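Local coordinates for periplasmic solute binding protein (Pectobacterium atrosepticum, PDB 4RY1) that probably binds a sugar or related solute in the periplasm and hands it to an ABC-type transporter, at residues Y156-V161 with H216-Q221; R118-K124 with V265-F271; D250-Y254 with N345-Y351. One frame throughout, in Å; residues are numbered along the deposited sequence. Where two conformers were deposited one is given.

Contact 1 (Y156-V161 with H216-Q221)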
# COMPACT_ATOMS: atom_id res chain seq x y z
N TYR A 156 -23.39 -11.34 2.75
CA TYR A 156 -22.59 -10.70 3.79
C TYR A 156 -21.32 -11.44 4.13
O TYR A 156 -21.34 -12.64 4.39
CB TYR A 156 -23.43 -10.55 5.05
CG TYR A 156 -24.50 -9.49 4.86
CD1 TYR A 156 -25.73 -9.79 4.28
CD2 TYR A 156 -24.25 -8.17 5.22
CE1 TYR A 156 -26.69 -8.80 4.08
CE2 TYR A 156 -25.19 -7.18 5.02
CZ TYR A 156 -26.41 -7.49 4.45
OH TYR A 156 -27.35 -6.50 4.27
N TYR A 157 -20.21 -10.70 4.19
CA TYR A 157 -18.89 -11.28 4.42
C TYR A 157 -18.10 -10.42 5.40
O TYR A 157 -18.15 -9.19 5.33
CB TYR A 157 -18.07 -11.34 3.13
CG TYR A 157 -18.65 -12.20 2.02
CD1 TYR A 157 -19.64 -11.72 1.19
CD2 TYR A 157 -18.19 -13.49 1.81
CE1 TYR A 157 -20.16 -12.49 0.16
CE2 TYR A 157 -18.71 -14.29 0.78
CZ TYR A 157 -19.70 -13.78 -0.04
OH TYR A 157 -20.17 -14.55 -1.06
N PRO A 158 -17.32 -11.07 6.28
CA PRO A 158 -16.40 -10.35 7.17
C PRO A 158 -15.43 -9.40 6.47
O PRO A 158 -15.09 -8.33 7.01
CB PRO A 158 -15.60 -11.49 7.82
CG PRO A 158 -16.60 -12.60 7.91
CD PRO A 158 -17.40 -12.51 6.64
N LEU A 159 -15.00 -9.81 5.28
CA LEU A 159 -13.86 -9.20 4.60
C LEU A 159 -14.04 -9.24 3.08
O LEU A 159 -14.46 -10.27 2.53
CB LEU A 159 -12.61 -9.98 5.01
CG LEU A 159 -11.23 -9.59 4.48
CD1 LEU A 159 -10.92 -8.17 4.92
CD2 LEU A 159 -10.16 -10.58 4.94
N GLY A 160 -13.71 -8.13 2.41
CA GLY A 160 -13.67 -8.09 0.95
C GLY A 160 -12.25 -8.22 0.43
O GLY A 160 -11.30 -8.49 1.17
N VAL A 161 -12.14 -8.07 -0.88
CA VAL A 161 -10.90 -8.15 -1.60
C VAL A 161 -10.80 -6.81 -2.32
O VAL A 161 -11.66 -6.47 -3.13
CB VAL A 161 -10.92 -9.31 -2.60
CG1 VAL A 161 -9.64 -9.38 -3.42
CG2 VAL A 161 -11.11 -10.64 -1.85
N HIS A 216 -16.53 -18.67 4.09
CA HIS A 216 -17.33 -17.45 3.88
C HIS A 216 -16.72 -16.23 4.58
O HIS A 216 -17.44 -15.32 4.99
CB HIS A 216 -18.80 -17.66 4.30
CG HIS A 216 -19.79 -16.82 3.53
ND1 HIS A 216 -20.22 -15.58 3.95
CD2 HIS A 216 -20.46 -17.08 2.38
CE1 HIS A 216 -21.10 -15.11 3.08
NE2 HIS A 216 -21.26 -16.00 2.12
N VAL A 217 -15.40 -16.19 4.68
CA VAL A 217 -14.75 -14.97 5.20
C VAL A 217 -14.66 -13.90 4.12
O VAL A 217 -14.96 -12.74 4.36
CB VAL A 217 -13.36 -15.26 5.79
CG1 VAL A 217 -12.72 -13.96 6.28
CG2 VAL A 217 -13.49 -16.20 6.97
N ILE A 218 -14.23 -14.32 2.94
CA ILE A 218 -14.18 -13.46 1.76
C ILE A 218 -14.98 -14.08 0.63
O ILE A 218 -15.12 -15.29 0.56
CB ILE A 218 -12.73 -13.24 1.26
CG1 ILE A 218 -12.13 -14.51 0.65
CG2 ILE A 218 -11.85 -12.64 2.36
CD1 ILE A 218 -10.73 -14.33 0.14
N PRO A 219 -15.51 -13.25 -0.28
CA PRO A 219 -16.08 -13.82 -1.50
C PRO A 219 -15.02 -14.34 -2.44
O PRO A 219 -13.86 -13.93 -2.37
CB PRO A 219 -16.77 -12.63 -2.17
CG PRO A 219 -16.83 -11.55 -1.13
CD PRO A 219 -15.58 -11.78 -0.30
N ASP A 220 -15.43 -15.24 -3.33
CA ASP A 220 -14.51 -15.83 -4.29
C ASP A 220 -14.33 -14.95 -5.53
O ASP A 220 -14.90 -13.86 -5.63
CB ASP A 220 -14.93 -17.27 -4.63
CG ASP A 220 -16.17 -17.35 -5.49
OD1 ASP A 220 -16.69 -16.32 -5.94
OD2 ASP A 220 -16.62 -18.49 -5.71
N GLN A 221 -13.51 -15.41 -6.46
CA GLN A 221 -13.21 -14.59 -7.63
C GLN A 221 -14.37 -14.55 -8.64
O GLN A 221 -14.44 -13.62 -9.46
CB GLN A 221 -11.91 -15.02 -8.30
CG GLN A 221 -10.70 -14.70 -7.45
CD GLN A 221 -10.36 -13.24 -7.57
OE1 GLN A 221 -9.92 -12.80 -8.63
NE2 GLN A 221 -10.57 -12.48 -6.51
O HOH W 1 -18.46 -15.72 -3.19
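Tyr-157 and His-216 form an offset ring stack at the heart of a buried loop-to-loop contact. Residues 156-161 follow helix 138-152, and residues 216-221 join helix 199-214 to helix 221-225. The two rings are nearly parallel, with planes 8° apart and centroids 4.0 Å apart. Tyr-157 CE2 sits over the centre of the imidazole. The opposite face of the tyrosine is taken by Pro-219, whose CG lies 3.5 Å from the centroid of the Tyr-157 ring, almost on the ring normal, in a CH-pi contact. The phenol is therefore held flat between an aromatic ring and an aliphatic one. His-216 has positive phi and ends helix 199-214 in a Schellman motif. Its CG is anti to the backbone N (chi1 -151°), which carries the ring across to Tyr-157, and Asp-154 OD1 accepts a weak hydrogen bond from NE2.

Backbone pairing is slight. Leu-159 N gives Val-217 O one weak hydrogen bond of 3.1 Å, bent to 135° at the hydrogen. Ile-218 CA adds a CA-H...O contact to Leu-159 O at 3.3 Å. Beside these, Leu-159 and Ile-218 run side by side, with CD2 of the leucine 3.7 Å from CG2 of the isoleucine. Val-161 CG2 extends the apolar patch to Ile-218 CD1.

At the far end of the phenol, one water joins Tyr-157 OH, at 3.0 Å, to Asp-220 N. Asp-220 is the N-cap of helix 221-225, and its OD1 accepts from Tyr-223 N. The backbone of Tyr-157 also bonds to Glu-242 and Ala-244. Ring stacking and apolar packing thus join the two loops more than hydrogen bonding does, and His-216 O is buried without a polar partner.

Contact 2 (R118-K124 with V265-F271). With GOL (glycerol), chain D.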
# COMPACT_ATOMS: atom_id res chain seq x y z
N ARG A 118 -0.33 -2.23 6.52
CA ARG A 118 -1.57 -2.97 6.28
C ARG A 118 -2.31 -3.17 7.62
O ARG A 118 -1.71 -3.61 8.60
CB ARG A 118 -1.29 -4.36 5.71
CG ARG A 118 -0.80 -4.44 4.28
CD ARG A 118 -1.92 -4.22 3.29
NE ARG A 118 -1.49 -4.41 1.90
CZ ARG A 118 -2.28 -4.33 0.84
NH1 ARG A 118 -3.57 -4.09 0.96
NH2 ARG A 118 -1.76 -4.47 -0.37
N SER A 119 -3.60 -2.87 7.66
CA SER A 119 -4.41 -3.14 8.84
C SER A 119 -5.86 -3.35 8.43
O SER A 119 -6.26 -3.06 7.31
CB SER A 119 -4.22 -2.04 9.88
OG SER A 119 -4.58 -0.77 9.37
N MET A 120 -6.62 -3.97 9.32
CA MET A 120 -8.04 -4.18 9.08
C MET A 120 -8.87 -2.93 9.34
O MET A 120 -8.75 -2.28 10.38
CB MET A 120 -8.55 -5.32 9.94
CG MET A 120 -8.06 -6.66 9.46
SD MET A 120 -8.68 -7.16 7.83
CE MET A 120 -8.13 -8.86 7.88
N ILE A 121 -9.77 -2.65 8.41
CA ILE A 121 -10.79 -1.62 8.53
C ILE A 121 -12.10 -2.40 8.46
O ILE A 121 -12.33 -3.14 7.52
CB ILE A 121 -10.68 -0.57 7.41
CG1 ILE A 121 -9.32 0.10 7.47
CG2 ILE A 121 -11.82 0.43 7.51
CD1 ILE A 121 -9.18 1.04 8.63
N TYR A 122 -12.96 -2.24 9.46
CA TYR A 122 -14.20 -2.97 9.54
C TYR A 122 -15.40 -2.05 9.57
O TYR A 122 -15.33 -0.94 10.09
CB TYR A 122 -14.23 -3.83 10.81
CG TYR A 122 -13.25 -4.98 10.87
CD1 TYR A 122 -13.18 -5.93 9.85
CD2 TYR A 122 -12.42 -5.16 11.99
CE1 TYR A 122 -12.32 -7.02 9.94
CE2 TYR A 122 -11.55 -6.24 12.08
CZ TYR A 122 -11.49 -7.17 11.06
OH TYR A 122 -10.66 -8.27 11.15
N ASN A 123 -16.51 -2.56 9.03
CA ASN A 123 -17.80 -1.89 9.09
C ASN A 123 -18.50 -2.33 10.37
O ASN A 123 -19.03 -3.45 10.48
CB ASN A 123 -18.66 -2.23 7.88
CG ASN A 123 -19.94 -1.41 7.83
OD1 ASN A 123 -20.58 -1.22 8.87
ND2 ASN A 123 -20.29 -0.89 6.66
N LYS A 124 -18.46 -1.44 11.35
CA LYS A 124 -18.96 -1.75 12.69
C LYS A 124 -20.42 -2.23 12.68
O LYS A 124 -20.79 -3.18 13.38
CB LYS A 124 -18.85 -0.53 13.58
CG LYS A 124 -19.44 -0.72 14.97
CD LYS A 124 -19.36 0.57 15.79
CE LYS A 124 -20.29 0.59 16.99
NZ LYS A 124 -19.94 -0.49 17.94
N VAL A 265 -20.14 3.59 9.67
CA VAL A 265 -19.09 3.60 10.69
C VAL A 265 -18.03 2.56 10.35
O VAL A 265 -18.28 1.35 10.48
CB VAL A 265 -19.63 3.34 12.11
CG1 VAL A 265 -18.48 3.29 13.12
CG2 VAL A 265 -20.65 4.40 12.50
N LEU A 266 -16.87 3.05 9.93
CA LEU A 266 -15.67 2.24 9.71
C LEU A 266 -14.71 2.43 10.90
O LEU A 266 -14.53 3.55 11.37
CB LEU A 266 -14.99 2.62 8.40
CG LEU A 266 -15.80 2.34 7.13
CD1 LEU A 266 -14.99 2.76 5.92
CD2 LEU A 266 -16.26 0.89 6.97
N GLU A 267 -14.13 1.33 11.36
CA GLU A 267 -13.21 1.32 12.49
C GLU A 267 -11.96 0.49 12.23
O GLU A 267 -11.97 -0.49 11.50
CB GLU A 267 -13.88 0.75 13.75
CG GLU A 267 -15.14 1.45 14.19
CD GLU A 267 -15.65 0.90 15.52
OE1 GLU A 267 -15.75 -0.34 15.66
OE2 GLU A 267 -15.95 1.73 16.41
N THR A 268 -10.88 0.90 12.88
CA THR A 268 -9.64 0.14 12.90
C THR A 268 -9.85 -1.13 13.75
O THR A 268 -10.42 -1.06 14.83
CB THR A 268 -8.45 1.00 13.41
OG1 THR A 268 -7.23 0.27 13.27
CG2 THR A 268 -8.63 1.41 14.85
N GLY A 269 -9.43 -2.27 13.22
CA GLY A 269 -9.63 -3.57 13.86
C GLY A 269 -8.34 -4.20 14.40
O GLY A 269 -7.25 -3.82 14.00
N PRO A 270 -8.46 -5.17 15.31
CA PRO A 270 -7.28 -5.82 15.85
C PRO A 270 -6.36 -6.43 14.81
O PRO A 270 -6.79 -6.86 13.75
CB PRO A 270 -7.86 -6.92 16.74
CG PRO A 270 -9.24 -6.48 17.03
CD PRO A 270 -9.70 -5.78 15.80
N PHE A 271 -5.07 -6.45 15.16
CA PHE A 271 -4.08 -7.11 14.35
C PHE A 271 -4.13 -8.61 14.62
O PHE A 271 -3.66 -9.10 15.64
CB PHE A 271 -2.70 -6.53 14.62
CG PHE A 271 -2.54 -5.17 14.02
CD1 PHE A 271 -3.04 -4.06 14.66
CD2 PHE A 271 -1.94 -5.02 12.81
CE1 PHE A 271 -2.93 -2.80 14.11
CE2 PHE A 271 -1.85 -3.76 12.23
CZ PHE A 271 -2.32 -2.65 12.89
C1 GOL D . -16.45 -2.56 18.12
O1 GOL D . -17.19 -1.39 17.76
C2 GOL D . -17.39 -3.76 18.28
O2 GOL D . -18.75 -3.40 18.02
C3 GOL D . -16.93 -4.88 17.35
O3 GOL D . -16.14 -5.79 18.14
O HOH W 2 -6.88 -0.18 10.71
O HOH W 3 -5.44 -4.61 11.99
O HOH W 4 -9.28 -8.03 13.43
O HOH W 5 -21.68 1.26 9.01
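Val-265 O accepts from Lys-124 N at 2.9 Å, and Val-265 CG1 packs on the lysine's CB and CD. Water 5 links Val-265 N to Asn-123 OD1. Leu-266 sends CD2 over Asn-123 CA, while its CB meets Ile-121 CG2 at 4.0 Å. Glu-267 pairs with Tyr-122 through two backbone bonds, each with its donor in the carbonyl plane. Glu-267 OE1 accepts from Tyr-134 OH and from glycerol O1. Lys-124 bends only at its last torsion (chi4 62°), which brings NZ to the same O1. NZ and Glu-267 OE1 do not touch, so the glycerol, probably from the crystallisation liquor, bridges them. Lys-124 NZ also has a salt bridge to Asp-128.

This is antiparallel pairing of the short strand 266-268 with the long strand 107-123, within the mixed sheet of the periplasmic binding protein fold.

Thr-268 OG1 and Ser-119 OG share water 2, which donates to Met-120 O. Gly-269 N bonds that same carbonyl from 36° above its plane. Tyr-122 CD2 lies 3.7 Å from Gly-269 CA. Pro-270 CD meets the edge of the Tyr-122 ring, and water 4 joins Pro-270 O to Tyr-122 OH. Phe-271 brings CZ to 3.6 Å from Ser-119 CB.

Contact 3 (D250-Y254 with N345-Y351)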
# COMPACT_ATOMS: atom_id res chain seq x y z
N ASP A 250 -2.92 1.82 5.33
CA ASP A 250 -3.65 2.94 5.94
C ASP A 250 -3.70 4.17 5.02
O ASP A 250 -4.62 4.98 5.11
CB ASP A 250 -3.22 3.27 7.39
CG ASP A 250 -1.74 3.51 7.56
OD1 ASP A 250 -1.22 4.43 6.89
OD2 ASP A 250 -1.10 2.81 8.39
N SER A 251 -2.75 4.26 4.08
CA SER A 251 -2.73 5.33 3.06
C SER A 251 -3.88 5.23 2.04
O SER A 251 -4.10 6.15 1.26
CB SER A 251 -1.38 5.30 2.33
OG SER A 251 -1.20 4.07 1.67
N ALA A 252 -4.60 4.11 2.06
CA ALA A 252 -5.77 3.91 1.18
C ALA A 252 -7.11 4.15 1.87
O ALA A 252 -8.16 4.09 1.25
CB ALA A 252 -5.76 2.49 0.64
N ILE A 253 -7.07 4.37 3.18
CA ILE A 253 -8.31 4.54 3.94
C ILE A 253 -9.19 5.66 3.37
O ILE A 253 -10.39 5.47 3.23
CB ILE A 253 -8.01 4.76 5.43
CG1 ILE A 253 -7.51 3.44 6.05
CG2 ILE A 253 -9.22 5.32 6.17
CD1 ILE A 253 -6.90 3.60 7.43
N TYR A 254 -8.60 6.81 3.03
CA TYR A 254 -9.39 7.94 2.53
C TYR A 254 -10.11 7.53 1.24
O TYR A 254 -11.29 7.80 1.06
CB TYR A 254 -8.52 9.19 2.30
CG TYR A 254 -8.34 10.07 3.51
CD1 TYR A 254 -8.34 9.54 4.79
CD2 TYR A 254 -8.16 11.42 3.36
CE1 TYR A 254 -8.18 10.35 5.90
CE2 TYR A 254 -7.99 12.24 4.47
CZ TYR A 254 -8.00 11.69 5.74
OH TYR A 254 -7.87 12.49 6.87
N ASN A 345 -10.28 10.53 13.63
CA ASN A 345 -9.83 10.34 12.26
C ASN A 345 -9.37 8.91 12.05
O ASN A 345 -8.48 8.42 12.75
CB ASN A 345 -8.71 11.34 11.94
CG ASN A 345 -8.25 11.22 10.51
OD1 ASN A 345 -7.56 10.27 10.17
ND2 ASN A 345 -8.66 12.16 9.66
N LEU A 346 -9.99 8.23 11.09
CA LEU A 346 -9.76 6.79 10.91
C LEU A 346 -8.31 6.47 10.49
O LEU A 346 -7.73 5.48 10.92
CB LEU A 346 -10.76 6.21 9.89
CG LEU A 346 -10.70 4.72 9.62
CD1 LEU A 346 -10.83 3.87 10.88
CD2 LEU A 346 -11.79 4.37 8.63
N LEU A 347 -7.75 7.30 9.60
CA LEU A 347 -6.35 7.15 9.22
C LEU A 347 -5.42 7.27 10.44
O LEU A 347 -4.57 6.44 10.67
CB LEU A 347 -5.97 8.13 8.12
CG LEU A 347 -4.47 8.40 7.91
CD1 LEU A 347 -3.69 7.15 7.53
CD2 LEU A 347 -4.30 9.49 6.86
N ALA A 348 -5.64 8.30 11.26
CA ALA A 348 -4.82 8.51 12.44
C ALA A 348 -4.95 7.32 13.37
O ALA A 348 -3.98 6.84 13.94
CB ALA A 348 -5.25 9.78 13.15
N ASN A 349 -6.17 6.84 13.51
CA ASN A 349 -6.41 5.71 14.42
C ASN A 349 -5.72 4.42 13.92
O ASN A 349 -5.06 3.69 14.68
CB ASN A 349 -7.92 5.50 14.59
CG ASN A 349 -8.57 6.59 15.45
OD1 ASN A 349 -7.93 7.17 16.31
ND2 ASN A 349 -9.84 6.86 15.20
N ALA A 350 -5.85 4.15 12.62
CA ALA A 350 -5.19 2.98 12.02
C ALA A 350 -3.65 3.07 12.10
O ALA A 350 -2.97 2.10 12.42
CB ALA A 350 -5.62 2.84 10.58
N TYR A 351 -3.14 4.26 11.82
CA TYR A 351 -1.68 4.49 11.86
C TYR A 351 -1.14 4.33 13.29
O TYR A 351 -0.14 3.64 13.51
CB TYR A 351 -1.37 5.87 11.30
CG TYR A 351 0.10 6.20 11.22
CD1 TYR A 351 0.77 6.76 12.29
CD2 TYR A 351 0.80 5.96 10.03
CE1 TYR A 351 2.12 7.08 12.19
CE2 TYR A 351 2.12 6.27 9.91
CZ TYR A 351 2.78 6.83 10.97
OH TYR A 351 4.12 7.11 10.76
O HOH W 6 -2.37 0.83 9.82
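Ile-253 presses CD1 against Ala-350 CB at 3.5 Å, tighter than usual for two carbons. This is the close-packed part of the meeting between residues 250-254, which lead into helix 253-257, and the first turns of helix 346-356. Ile-253 CG2 stands anti to the backbone N, which turns it to Leu-346 CD2; the two side chains cross at about a right angle. Both residues also pack on Ile-121 of strand 107-123, so the two helical segments lie on the sheet. Leu-347 CD1 is 3.4 Å from Asp-250 O.

The other side is looser, partly exposed and held more by polar atoms. The carboxylate of Asp-250 approaches Tyr-351 CD2 only at 4.0 Å, its plane 66° from the phenol ring. Thr-116 OG1 and Ser-117 N hold its two oxygens. Tyr-254 CE1 touches Leu-347 CB at 3.8 Å. Its hydroxyl accepts from Asn-345 ND2 at 2.9 Å, nearly straight (166°) and in the amide plane. Asn-345 is also the N-cap of helix 346-356, and its OD1 takes Ala-348 N at 3.0 Å.

One amide thus serves two ends: its oxygen caps the helix and its nitrogen ties that helix to Tyr-254. The two bonds fix the rotation of the amide.

Contact 1 is the most buried of the three, while contacts 2 and 3 are each only partly buried. Contact 1 joins loops by ring stacking with a single weak backbone bond. Contact 2 is sheet pairing, with regular backbone bonds and several bridging waters. Contact 3 packs helix 346-356 on residues 250-254 mainly through side chains, with no backbone-to-backbone bond across it. Contacts 2 and 3 adjoin: Ile-121 CD1 meets Ile-253 CD1, and Leu-266 CB meets Leu-346 CD2, both at 3.6 Å, so helices 253-257 and 346-356 lie against the paired strands. Contact 1 is tied to the same sheet by a backbone bond between Gly-160 and Gly-245 of strand 245-249. Contacts 1 and 3 do not touch; their nearest atoms are about 11 Å apart.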